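Local coordinates for fusion DH (Streptomyces sp. MJ635-86F5, PDB 6K97), which probably dehydrates a polyketide intermediate in cremimycin biosynthesis, being an engineered fusion of a split dehydratase domain with a double hotdog fold, at residues 98-103 against 143-148; 113-118 against 128-133; 77-82 against 92-97; 275-280 against 323-328. All blocks are in the same frame, centred on the assembly; numbering follows the deposited sequence.

Overall arrangement
Contacts 1, 2 and 3 lie in the N-terminal hotdog half of the engineered fusion and contact 4 in the C-terminal half. Along the chain contact 3 closes first, then contact 1 opens with contact 2 nested inside its loop, and contact 4 follows. Contact 3 sets helix 75-88 against strand 93-99; the same strand pairs in contact 1 with strand 141-149, and that strand's other neighbour, 126-134, belongs to the hairpin of contact 2. Centres of contacts 1 and 2, and of 1 and 3, are about 9 Å apart. On the other edge of strand 93-99 lies strand 273-284 of contact 4, so the two halves meet strand to strand; the centres of contacts 2 and 4 are about 20 Å apart.

Contact 1: 98-103 against 143-148; sequences VLHTPL and HADGSI
The imidazole of His-143 is held by the turn that follows strand 93-99, just where the antiparallel pairing with strand 141-149 runs out in the N-terminal hotdog half of the fusion. His-143 also opens a classic beta bulge, since it and Ala-144 both face Ile-130 on the next strand. Its ND1 donates to Thr-101 O at 2.7 Å; the acceptor sits in the ring plane, while the donor stands above the plane of the carbonyl. Leu-103 lies over one ring face, its CB 3.8 Å from the centroid of the His-143 ring in a CH-pi contact, with CG and CD1 reaching on toward NE2 and CD2. That NE2 bonds Ser-132 OG, so both nitrogens of this buried ring have partners and its rotation is fixed. With CG anti to the carbonyl carbon (chi1 -54°), the ring is swung back to the turn.

On the more exposed side, His-100 NE2 donates to Asp-145 OD1 at 3.0 Å, nearly straight at 171°. The oxygen lies in the imidazole plane, yet the histidine meets the carboxylate from above, the two planes standing 88° apart. Glu-142 brings a second negative charge close to Asp-145 OD2.

Backbone bonds position these groups. Val-98 N reaches Asp-145 O at 2.9 Å, Asp-145 N returns to Val-98 O at 3.1 Å, and His-100 N adds a bond to His-143 O at 2.8 Å. On the opposite face of the sheet from Val-98 and Asp-145, Leu-99 CD2 rests 3.9 Å from Ala-144 CB.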
loop_
_atom_site.group_PDB
_atom_site.type_symbol
_atom_site.label_atom_id
_atom_site.label_comp_id
_atom_site.label_asym_id
_atom_site.label_seq_id
_atom_site.Cartn_x
_atom_site.Cartn_y
_atom_site.Cartn_z
ATOM N N VAL A 98 20.174 3.343 -7.636
ATOM C CA VAL A 98 20.616 4.668 -7.998
ATOM C C VAL A 98 19.798 5.712 -7.257
ATOM O O VAL A 98 18.563 5.658 -7.241
ATOM C CB VAL A 98 20.402 4.877 -9.505
ATOM C CG1 VAL A 98 20.863 6.242 -9.944
ATOM C CG2 VAL A 98 21.114 3.800 -10.313
ATOM N N LEU A 99 20.482 6.685 -6.667
ATOM C CA LEU A 99 19.878 7.780 -5.916
ATOM C C LEU A 99 19.705 9.022 -6.777
ATOM O O LEU A 99 20.546 9.325 -7.588
ATOM C CB LEU A 99 20.803 8.123 -4.773
ATOM C CG LEU A 99 21.306 6.898 -4.010
ATOM C CD1 LEU A 99 22.230 7.345 -2.885
ATOM C CD2 LEU A 99 20.165 6.088 -3.449
ATOM N N HIS A 100 18.601 9.716 -6.626
ATOM C CA HIS A 100 18.248 10.850 -7.442
ATOM C C HIS A 100 18.074 12.058 -6.498
ATOM O O HIS A 100 18.974 12.381 -5.769
ATOM C CB HIS A 100 16.914 10.559 -8.169
ATOM C CG HIS A 100 16.933 9.309 -8.990
ATOM N ND1 HIS A 100 17.679 9.184 -10.141
ATOM C CD2 HIS A 100 16.312 8.121 -8.818
ATOM C CE1 HIS A 100 17.530 7.972 -10.636
ATOM N NE2 HIS A 100 16.715 7.305 -9.844
ATOM N N THR A 101 16.873 12.645 -6.420
ATOM C CA THR A 101 16.650 13.794 -5.558
ATOM C C THR A 101 16.779 13.444 -4.059
ATOM O O THR A 101 16.283 12.434 -3.599
ATOM C CB THR A 101 15.252 14.387 -5.867
ATOM O OG1 THR A 101 15.152 14.617 -7.289
ATOM C CG2 THR A 101 15.018 15.753 -5.149
ATOM N N PRO A 102 17.466 14.281 -3.289
ATOM C CA PRO A 102 17.550 13.923 -1.897
ATOM C C PRO A 102 16.253 14.143 -1.167
ATOM O O PRO A 102 15.347 14.780 -1.702
ATOM C CB PRO A 102 18.661 14.861 -1.342
ATOM C CG PRO A 102 18.957 15.848 -2.397
ATOM C CD PRO A 102 18.488 15.263 -3.684
ATOM N N LEU A 103 16.202 13.591 0.036
ATOM C CA LEU A 103 15.091 13.733 0.927
ATOM C C LEU A 103 15.593 14.571 2.072
ATOM O O LEU A 103 16.442 14.137 2.826
ATOM C CB LEU A 103 14.667 12.370 1.430
ATOM C CG LEU A 103 13.245 12.351 1.973
ATOM C CD1 LEU A 103 12.815 10.896 2.248
ATOM C CD2 LEU A 103 13.189 13.154 3.213
ATOM N N HIS A 143 13.356 9.292 -4.806
ATOM C CA HIS A 143 14.705 9.397 -4.280
ATOM C C HIS A 143 15.619 8.268 -4.764
ATOM O O HIS A 143 16.823 8.430 -4.877
ATOM C CB HIS A 143 14.658 9.381 -2.743
ATOM C CG HIS A 143 13.744 10.412 -2.158
ATOM N ND1 HIS A 143 13.927 11.758 -2.359
ATOM C CD2 HIS A 143 12.602 10.288 -1.428
ATOM C CE1 HIS A 143 12.949 12.423 -1.761
ATOM N NE2 HIS A 143 12.125 11.549 -1.198
ATOM N N ALA A 144 15.049 7.107 -5.065
ATOM C CA ALA A 144 15.868 5.999 -5.525
ATOM C C ALA A 144 15.089 5.037 -6.319
ATOM O O ALA A 144 13.868 4.881 -6.130
ATOM C CB ALA A 144 16.494 5.278 -4.352
ATOM N N ASP A 145 15.782 4.373 -7.236
ATOM C CA ASP A 145 15.203 3.184 -7.862
ATOM C C ASP A 145 16.269 2.183 -8.269
ATOM O O ASP A 145 17.478 2.478 -8.238
ATOM C CB ASP A 145 14.274 3.568 -9.015
ATOM C CG ASP A 145 14.935 4.280 -10.095
ATOM O OD1 ASP A 145 16.172 4.389 -10.122
ATOM O OD2 ASP A 145 14.189 4.753 -10.943
ATOM N N GLY A 146 15.839 1.002 -8.612
ATOM C CA GLY A 146 16.789 -0.074 -8.884
ATOM C C GLY A 146 16.053 -1.388 -8.955
ATOM O O GLY A 146 14.898 -1.453 -9.351
ATOM N N SER A 147 16.769 -2.446 -8.659
ATOM C CA SER A 147 16.195 -3.772 -8.727
ATOM C C SER A 147 16.808 -4.684 -7.684
ATOM O O SER A 147 17.945 -4.467 -7.231
ATOM C CB SER A 147 16.392 -4.387 -10.101
ATOM O OG SER A 147 17.690 -4.115 -10.530
ATOM N N ILE A 148 16.031 -5.684 -7.310
ATOM C CA ILE A 148 16.428 -6.685 -6.355
ATOM C C ILE A 148 16.186 -8.052 -6.998
ATOM O O ILE A 148 15.376 -8.155 -7.895
ATOM C CB ILE A 148 15.648 -6.564 -5.049
ATOM C CG1 ILE A 148 14.142 -6.735 -5.290
ATOM C CG2 ILE A 148 15.912 -5.219 -4.431
ATOM C CD1 ILE A 148 13.284 -6.633 -4.028
#

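Contact 2: 113-118 against 128-133; sequences LQVAVG and LTIRSH
Gln-114 and Arg-131 run side by side and point the same way from a hydrogen-bonded pair of the beta hairpin 110-117/126-134, in the N-terminal hotdog half of the fusion. Arg-131 leaves the strand with CG between its backbone N and carbonyl carbon (chi1 71°) and then stretches out to NE, which brings the edge of its guanidinium past Gln-114 CB, 3.8 Å from Arg-131 NE. Amide and guanidinium planes are 33° apart. The place of the amide oxygen is uncertain, so a weak bond to it from NE is doubtful. Both groups have firmer partners in the second subunit: Gln-114 NE2 bonds Gly-28 O and Arg-131 NH1 bonds Glu-42 O of that chain; within the subunit itself, Trp-140 makes a cation-pi contact with Arg-131. This face therefore looks into the subunit interface.

The other face is largely apolar and turned to helix 75-88. Leu-113 lies alongside Ile-130, pointing the same way, with CD1 of Leu-113 4.1 Å from CG2 of Ile-130. Leu-128 CD1 touches both valines of the partner strand, coming within 4.3 Å of Val-115 CG1 and 4.2 Å of Val-117 CG2.

Between the faces, Gln-114 and Arg-131 exchange backbone bonds, as do Ala-116 and Thr-129. At the latter pair a water sits 3.2 Å from Thr-129 OG1 and gives a weak bond to Ala-116 O.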
loop_
_atom_site.group_PDB
_atom_site.type_symbol
_atom_site.label_atom_id
_atom_site.label_comp_id
_atom_site.label_asym_id
_atom_site.label_seq_id
_atom_site.Cartn_x
_atom_site.Cartn_y
_atom_site.Cartn_z
ATOM N N LEU A 113 6.793 8.151 3.596
ATOM C CA LEU A 113 7.846 7.382 2.928
ATOM C C LEU A 113 7.302 6.038 2.414
ATOM O O LEU A 113 6.612 5.284 3.143
ATOM C CB LEU A 113 8.936 7.096 3.953
ATOM C CG LEU A 113 10.124 6.362 3.390
ATOM C CD1 LEU A 113 10.845 7.182 2.326
ATOM C CD2 LEU A 113 11.071 5.973 4.540
ATOM N N GLN A 114 7.665 5.709 1.191
ATOM C CA GLN A 114 7.154 4.508 0.508
ATOM C C GLN A 114 8.243 3.786 -0.286
ATOM O O GLN A 114 9.056 4.412 -0.966
ATOM C CB GLN A 114 5.979 4.827 -0.398
ATOM C CG GLN A 114 4.780 5.237 0.461
ATOM C CD GLN A 114 3.422 5.303 -0.240
ATOM O OE1 GLN A 114 3.305 5.268 -1.495
ATOM N NE2 GLN A 114 2.374 5.418 0.587
ATOM N N VAL A 115 8.210 2.462 -0.215
ATOM C CA VAL A 115 8.990 1.615 -1.062
ATOM C C VAL A 115 8.038 0.758 -1.849
ATOM O O VAL A 115 7.225 0.072 -1.266
ATOM C CB VAL A 115 9.890 0.699 -0.229
ATOM C CG1 VAL A 115 10.736 -0.159 -1.153
ATOM C CG2 VAL A 115 10.774 1.513 0.733
ATOM N N ALA A 116 8.137 0.776 -3.182
ATOM C CA ALA A 116 7.337 -0.095 -4.037
ATOM C C ALA A 116 8.205 -1.121 -4.737
ATOM O O ALA A 116 9.234 -0.769 -5.345
ATOM C CB ALA A 116 6.608 0.708 -5.059
ATOM N N VAL A 117 7.762 -2.394 -4.690
ATOM C CA VAL A 117 8.395 -3.457 -5.420
ATOM C C VAL A 117 7.464 -4.105 -6.467
ATOM O O VAL A 117 6.334 -4.532 -6.165
ATOM C CB VAL A 117 8.829 -4.498 -4.432
ATOM C CG1 VAL A 117 9.474 -5.679 -5.132
ATOM C CG2 VAL A 117 9.785 -3.864 -3.450
ATOM N N GLY A 118 7.949 -4.219 -7.685
ATOM C CA GLY A 118 7.217 -4.882 -8.747
ATOM C C GLY A 118 7.193 -6.388 -8.572
ATOM O O GLY A 118 7.853 -6.945 -7.667
ATOM N N LEU A 128 12.353 -1.835 -8.132
ATOM C CA LEU A 128 12.210 -1.264 -6.798
ATOM C C LEU A 128 12.275 0.272 -6.931
ATOM O O LEU A 128 13.100 0.761 -7.666
ATOM C CB LEU A 128 13.327 -1.755 -5.870
ATOM C CG LEU A 128 13.307 -1.183 -4.455
ATOM C CD1 LEU A 128 13.687 -2.218 -3.417
ATOM C CD2 LEU A 128 14.196 0.039 -4.312
ATOM N N THR A 129 11.428 0.988 -6.210
ATOM C CA THR A 129 11.465 2.451 -6.138
ATOM C C THR A 129 11.209 2.977 -4.730
ATOM O O THR A 129 10.417 2.397 -4.006
ATOM C CB THR A 129 10.356 3.051 -7.019
ATOM O OG1 THR A 129 10.370 2.354 -8.256
ATOM C CG2 THR A 129 10.573 4.489 -7.271
ATOM N N ILE A 130 11.846 4.096 -4.391
ATOM C CA ILE A 130 11.666 4.760 -3.092
ATOM C C ILE A 130 11.335 6.228 -3.313
ATOM O O ILE A 130 11.984 6.951 -4.104
ATOM C CB ILE A 130 12.910 4.666 -2.231
ATOM C CG1 ILE A 130 13.387 3.201 -2.102
ATOM C CG2 ILE A 130 12.624 5.233 -0.864
ATOM C CD1 ILE A 130 14.724 3.015 -1.399
ATOM N N ARG A 131 10.273 6.648 -2.674
ATOM C CA ARG A 131 9.670 7.935 -2.945
ATOM C C ARG A 131 9.038 8.484 -1.667
ATOM O O ARG A 131 8.780 7.728 -0.725
ATOM C CB ARG A 131 8.603 7.819 -4.022
ATOM C CG ARG A 131 7.363 7.077 -3.503
ATOM C CD ARG A 131 6.242 6.946 -4.485
ATOM N NE ARG A 131 5.107 6.297 -3.840
ATOM C CZ ARG A 131 3.900 6.131 -4.415
ATOM N NH1 ARG A 131 2.943 5.516 -3.735
ATOM N NH2 ARG A 131 3.630 6.583 -5.646
ATOM N N SER A 132 8.834 9.795 -1.630
ATOM C CA SER A 132 8.225 10.439 -0.467
ATOM C C SER A 132 7.547 11.727 -0.879
ATOM O O SER A 132 7.687 12.207 -2.030
ATOM C CB SER A 132 9.261 10.779 0.615
ATOM O OG SER A 132 10.085 11.885 0.246
ATOM N N HIS A 133 6.779 12.252 0.052
ATOM C CA HIS A 133 6.277 13.591 -0.082
ATOM C C HIS A 133 5.947 14.140 1.284
ATOM O O HIS A 133 5.611 13.366 2.219
ATOM C CB HIS A 133 5.093 13.675 -1.071
ATOM C CG HIS A 133 3.784 13.154 -0.553
ATOM N ND1 HIS A 133 3.159 13.678 0.552
ATOM C CD2 HIS A 133 2.931 12.242 -1.069
ATOM C CE1 HIS A 133 2.008 13.065 0.734
ATOM N NE2 HIS A 133 1.848 12.186 -0.235
HETATM O O HOH W 1 9.088 -0.559 -8.645
#

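Contact 3: 77-82 against 92-97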
loop_
_atom_site.group_PDB
_atom_site.type_symbol
_atom_site.label_atom_id
_atom_site.label_comp_id
_atom_site.label_asym_id
_atom_site.label_seq_id
_atom_site.Cartn_x
_atom_site.Cartn_y
_atom_site.Cartn_z
ATOM N N ALA A 77 20.828 4.798 4.200
ATOM C CA ALA A 77 19.450 4.584 4.661
ATOM C C ALA A 77 18.543 4.133 3.550
ATOM O O ALA A 77 17.660 3.266 3.772
ATOM C CB ALA A 77 18.870 5.819 5.309
ATOM N N PHE A 78 18.731 4.664 2.355
ATOM C CA PHE A 78 17.932 4.132 1.224
ATOM C C PHE A 78 18.320 2.669 0.927
ATOM O O PHE A 78 17.487 1.820 0.630
ATOM C CB PHE A 78 18.149 4.981 -0.011
ATOM C CG PHE A 78 17.534 6.356 0.071
ATOM C CD1 PHE A 78 16.172 6.500 0.231
ATOM C CD2 PHE A 78 18.314 7.491 -0.009
ATOM C CE1 PHE A 78 15.606 7.761 0.340
ATOM C CE2 PHE A 78 17.746 8.765 0.055
ATOM C CZ PHE A 78 16.403 8.889 0.215
ATOM N N VAL A 79 19.597 2.357 1.074
ATOM C CA VAL A 79 20.048 0.962 1.030
ATOM C C VAL A 79 19.346 0.096 2.075
ATOM O O VAL A 79 18.862 -1.016 1.744
ATOM C CB VAL A 79 21.531 0.874 1.238
ATOM C CG1 VAL A 79 21.985 -0.560 1.321
ATOM C CG2 VAL A 79 22.242 1.521 0.059
ATOM N N GLU A 80 19.255 0.602 3.315
ATOM C CA GLU A 80 18.611 -0.161 4.346
ATOM C C GLU A 80 17.126 -0.458 3.957
ATOM O O GLU A 80 16.636 -1.577 4.131
ATOM C CB GLU A 80 18.678 0.548 5.664
ATOM C CG GLU A 80 17.832 -0.090 6.789
ATOM C CD GLU A 80 18.294 -1.485 7.211
ATOM O OE1 GLU A 80 19.446 -1.922 6.818
ATOM O OE2 GLU A 80 17.544 -2.129 7.985
ATOM N N LEU A 81 16.444 0.561 3.422
ATOM C CA LEU A 81 15.059 0.389 3.073
ATOM C C LEU A 81 14.928 -0.721 2.036
ATOM O O LEU A 81 14.081 -1.570 2.183
ATOM C CB LEU A 81 14.492 1.681 2.524
ATOM C CG LEU A 81 14.314 2.752 3.595
ATOM C CD1 LEU A 81 14.029 4.088 2.985
ATOM C CD2 LEU A 81 13.258 2.381 4.617
ATOM N N ALA A 82 15.807 -0.731 1.024
ATOM C CA ALA A 82 15.795 -1.756 0.011
ATOM C C ALA A 82 16.128 -3.157 0.587
ATOM O O ALA A 82 15.535 -4.135 0.187
ATOM C CB ALA A 82 16.770 -1.411 -1.091
ATOM N N ASP A 92 17.924 -12.170 -2.680
ATOM C CA ASP A 92 19.261 -12.261 -2.020
ATOM C C ASP A 92 20.108 -11.014 -2.122
ATOM O O ASP A 92 21.105 -10.871 -1.431
ATOM C CB ASP A 92 20.067 -13.408 -2.650
ATOM C CG ASP A 92 19.473 -14.802 -2.353
ATOM O OD1 ASP A 92 18.797 -14.970 -1.304
ATOM O OD2 ASP A 92 19.718 -15.714 -3.185
ATOM N N GLU A 93 19.713 -10.079 -2.964
ATOM C CA GLU A 93 20.646 -9.059 -3.403
ATOM C C GLU A 93 19.899 -7.804 -3.831
ATOM O O GLU A 93 18.779 -7.892 -4.411
ATOM C CB GLU A 93 21.357 -9.643 -4.602
ATOM C CG GLU A 93 22.395 -8.764 -5.193
ATOM C CD GLU A 93 23.113 -9.392 -6.364
ATOM O OE1 GLU A 93 22.545 -9.347 -7.525
ATOM O OE2 GLU A 93 24.221 -9.916 -6.092
ATOM N N ILE A 94 20.474 -6.642 -3.533
ATOM C CA ILE A 94 20.122 -5.439 -4.264
ATOM C C ILE A 94 21.080 -5.499 -5.430
ATOM O O ILE A 94 22.271 -5.502 -5.267
ATOM C CB ILE A 94 20.349 -4.157 -3.480
ATOM C CG1 ILE A 94 19.565 -4.182 -2.183
ATOM C CG2 ILE A 94 19.971 -2.937 -4.298
ATOM C CD1 ILE A 94 20.017 -3.095 -1.240
ATOM N N THR A 95 20.530 -5.596 -6.617
ATOM C CA THR A 95 21.308 -5.818 -7.804
ATOM C C THR A 95 21.867 -4.507 -8.207
ATOM O O THR A 95 23.014 -4.414 -8.544
ATOM C CB THR A 95 20.443 -6.441 -8.926
ATOM O OG1 THR A 95 20.259 -7.818 -8.601
ATOM C CG2 THR A 95 21.135 -6.379 -10.252
ATOM N N GLU A 96 21.046 -3.473 -8.141
ATOM C CA GLU A 96 21.532 -2.161 -8.526
ATOM C C GLU A 96 20.588 -1.122 -7.933
ATOM O O GLU A 96 19.388 -1.369 -7.817
ATOM C CB GLU A 96 21.725 -2.139 -10.084
ATOM C CG GLU A 96 21.329 -0.843 -10.717
ATOM C CD GLU A 96 19.872 -0.801 -11.046
ATOM O OE1 GLU A 96 19.132 -1.828 -11.011
ATOM O OE2 GLU A 96 19.490 0.326 -11.363
ATOM N N LEU A 97 21.153 -0.011 -7.474
ATOM C CA LEU A 97 20.391 1.072 -6.867
ATOM C C LEU A 97 21.013 2.394 -7.204
ATOM O O LEU A 97 22.218 2.571 -7.001
ATOM C CB LEU A 97 20.347 0.954 -5.339
ATOM C CG LEU A 97 19.332 1.907 -4.634
ATOM C CD1 LEU A 97 17.868 1.453 -4.851
ATOM C CD2 LEU A 97 19.627 2.024 -3.135
#
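Ile-94 and Leu-97 of strand 93-99 point at Val-79 and Ala-82 of helix 75-88, the helix wrapped by the sheet in the N-terminal hotdog of the fusion. The short helix and strand axes pass 9.9 Å apart with 123° between their directions, and the contact is buried and has no hydrogen bond across it.

Glu-93, at the start of the strand, lies off the helix: its OE1 accepts a hydrogen bond from Thr-95 OG1 at 3.0 Å, and its OE2 forms a salt bridge with Arg-283 of the C-terminal part. Ile-94 then reaches in with an extended CG1-CD1 branch. CD1 meets Ala-82 CB at 3.7 Å and Val-79 CG1 at 4.1 Å; the small alanine lets the branch come close to the helix backbone, with CD1 3.8 Å from Val-79 O. Thr-95 and Glu-96 follow as a classic beta bulge, both facing Ser-147. This extra residue explains why Ile-94 and Leu-97, three positions apart, turn to the same helix.

Leu-97 completes the contact: with CG anti to the backbone N (chi1 -169°), its CD2 stands 4.2 Å from Val-79 CG2.

Contact 4: 275-280 against 323-328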
loop_
_atom_site.group_PDB
_atom_site.type_symbol
_atom_site.label_atom_id
_atom_site.label_comp_id
_atom_site.label_asym_id
_atom_site.label_seq_id
_atom_site.Cartn_x
_atom_site.Cartn_y
_atom_site.Cartn_z
ATOM N N LEU A 275 29.227 12.489 -3.195
ATOM C CA LEU A 275 28.289 11.612 -2.491
ATOM C C LEU A 275 28.019 10.338 -3.289
ATOM O O LEU A 275 28.180 10.329 -4.519
ATOM C CB LEU A 275 26.942 12.317 -2.328
ATOM C CG LEU A 275 26.890 13.565 -1.456
ATOM C CD1 LEU A 275 25.480 14.159 -1.462
ATOM C CD2 LEU A 275 27.359 13.255 -0.037
ATOM N N PRO A 276 27.552 9.279 -2.605
ATOM C CA PRO A 276 27.134 8.081 -3.300
ATOM C C PRO A 276 25.962 8.367 -4.170
ATOM O O PRO A 276 25.100 9.123 -3.768
ATOM C CB PRO A 276 26.737 7.119 -2.169
ATOM C CG PRO A 276 27.578 7.555 -1.002
ATOM C CD PRO A 276 27.627 9.070 -1.140
ATOM N N PHE A 277 25.952 7.824 -5.384
ATOM C CA PHE A 277 24.748 7.896 -6.242
ATOM C C PHE A 277 24.369 6.539 -6.814
ATOM O O PHE A 277 23.323 6.444 -7.361
ATOM C CB PHE A 277 24.847 8.889 -7.385
ATOM C CG PHE A 277 25.678 8.433 -8.548
ATOM C CD1 PHE A 277 27.081 8.575 -8.533
ATOM C CD2 PHE A 277 25.096 7.930 -9.703
ATOM C CE1 PHE A 277 27.848 8.197 -9.623
ATOM C CE2 PHE A 277 25.889 7.570 -10.818
ATOM C CZ PHE A 277 27.243 7.664 -10.759
ATOM N N ALA A 278 25.262 5.552 -6.821
ATOM C CA ALA A 278 24.921 4.260 -7.454
ATOM C C ALA A 278 25.636 3.140 -6.727
ATOM O O ALA A 278 26.787 3.282 -6.339
ATOM C CB ALA A 278 25.253 4.228 -8.935
ATOM N N LEU A 279 24.914 2.067 -6.470
ATOM C CA LEU A 279 25.453 0.913 -5.782
ATOM C C LEU A 279 25.092 -0.280 -6.639
ATOM O O LEU A 279 24.065 -0.270 -7.258
ATOM C CB LEU A 279 24.828 0.782 -4.385
ATOM C CG LEU A 279 25.304 1.800 -3.367
ATOM C CD1 LEU A 279 24.319 2.934 -3.238
ATOM C CD2 LEU A 279 25.522 1.174 -1.997
ATOM N N ARG A 280 25.928 -1.312 -6.615
ATOM C CA ARG A 280 25.727 -2.571 -7.349
ATOM C C ARG A 280 26.062 -3.762 -6.470
ATOM O O ARG A 280 27.127 -3.779 -5.838
ATOM C CB ARG A 280 26.666 -2.665 -8.525
ATOM C CG ARG A 280 26.415 -1.693 -9.651
ATOM C CD ARG A 280 27.590 -1.773 -10.654
ATOM N NE ARG A 280 27.360 -0.850 -11.757
ATOM C CZ ARG A 280 26.464 -1.047 -12.724
ATOM N NH1 ARG A 280 26.311 -0.143 -13.685
ATOM N NH2 ARG A 280 25.718 -2.140 -12.753
ATOM N N ALA A 323 29.540 3.925 -6.284
ATOM C CA ALA A 323 30.055 4.992 -7.149
ATOM C C ALA A 323 29.712 6.358 -6.537
ATOM O O ALA A 323 28.577 6.579 -6.122
ATOM C CB ALA A 323 29.433 4.894 -8.527
ATOM N N LEU A 324 30.689 7.263 -6.470
ATOM C CA LEU A 324 30.438 8.632 -5.948
ATOM C C LEU A 324 30.444 9.663 -7.051
ATOM O O LEU A 324 31.052 9.460 -8.080
ATOM C CB LEU A 324 31.449 9.032 -4.867
ATOM C CG LEU A 324 31.264 8.426 -3.459
ATOM C CD1 LEU A 324 31.558 6.948 -3.530
ATOM C CD2 LEU A 324 32.212 9.061 -2.436
ATOM N N ARG A 325 29.783 10.781 -6.829
ATOM C CA ARG A 325 29.779 11.873 -7.830
ATOM C C ARG A 325 29.790 13.251 -7.159
ATOM O O ARG A 325 29.434 13.356 -6.019
ATOM C CB ARG A 325 28.578 11.785 -8.788
ATOM C CG ARG A 325 27.277 11.991 -8.052
ATOM C CD ARG A 325 25.991 11.912 -8.862
ATOM N NE ARG A 325 26.061 12.716 -10.069
ATOM C CZ ARG A 325 25.016 13.207 -10.724
ATOM N NH1 ARG A 325 23.762 13.034 -10.297
ATOM N NH2 ARG A 325 25.238 13.914 -11.838
ATOM N N PRO A 326 30.149 14.292 -7.907
ATOM C CA PRO A 326 30.205 15.657 -7.383
ATOM C C PRO A 326 28.821 16.177 -7.200
ATOM O O PRO A 326 27.998 15.975 -8.050
ATOM C CB PRO A 326 30.879 16.468 -8.514
ATOM C CG PRO A 326 31.406 15.491 -9.514
ATOM C CD PRO A 326 30.571 14.245 -9.336
ATOM N N VAL A 327 28.562 16.829 -6.093
ATOM C CA VAL A 327 27.274 17.453 -5.851
ATOM C C VAL A 327 27.498 18.907 -5.490
ATOM O O VAL A 327 28.428 19.226 -4.750
ATOM C CB VAL A 327 26.569 16.761 -4.705
ATOM C CG1 VAL A 327 25.292 17.515 -4.319
ATOM C CG2 VAL A 327 26.226 15.346 -5.137
ATOM N N SER A 328 26.654 19.785 -5.982
ATOM C CA SER A 328 26.779 21.178 -5.596
ATOM C C SER A 328 25.997 21.418 -4.317
ATOM O O SER A 328 24.801 21.037 -4.190
ATOM C CB SER A 328 26.249 22.109 -6.670
ATOM O OG SER A 328 24.848 22.121 -6.600
#
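Phe-277 and Arg-325 cross at about a right angle where strand 275-280 meets strand 323-327, an antiparallel pair in the C-terminal hotdog half of the fusion. A classic beta bulge, Phe-277 and Ala-278 both facing Ala-323, shifts the register here by one residue. The tight part is the backbone. Leu-275 and Arg-325 bond each other twice, the shorter bond being Arg-325 N to Leu-275 O at 2.8 Å. At the bulge, Phe-277 N gives to Ala-323 O at 3.0 Å, and Ala-323 N reaches Ala-278 O at 2.8 Å, almost straight at 176°. Between the bonded pairs Pro-276 and Leu-324 come close, and Leu-324 CB sits 3.5 Å from Leu-275 O.

The outer side is more exposed, and loose only toward the guanidinium. A chi1 of 77° brings the Phe-277 ring close against the aliphatic part of Arg-325: CD1 of Phe-277 is 3.5 Å from CG of Arg-325. Leu-324 O lies at the ring edge, and Ala-323 CB is 3.8 Å from Phe-277 CE1. The guanidinium stands over the ring face but far from it, CZ of Arg-325 5.5 Å from the Phe-277 centroid, so any cation-pi attraction is weak at most. Farther along, Leu-275 CD1 meets Val-327 CG2 at 3.9 Å.

Pro-276 and Leu-324 pack on Leu-259 and Leu-263 of helix 252-266. On its other edge strand 273-284 bonds to strand 93-99 of the N-terminal half through Phe-277 with Leu-99 and Leu-279 with Leu-97, while Ser-328 OG caps helix 329-334 at Gln-331 N.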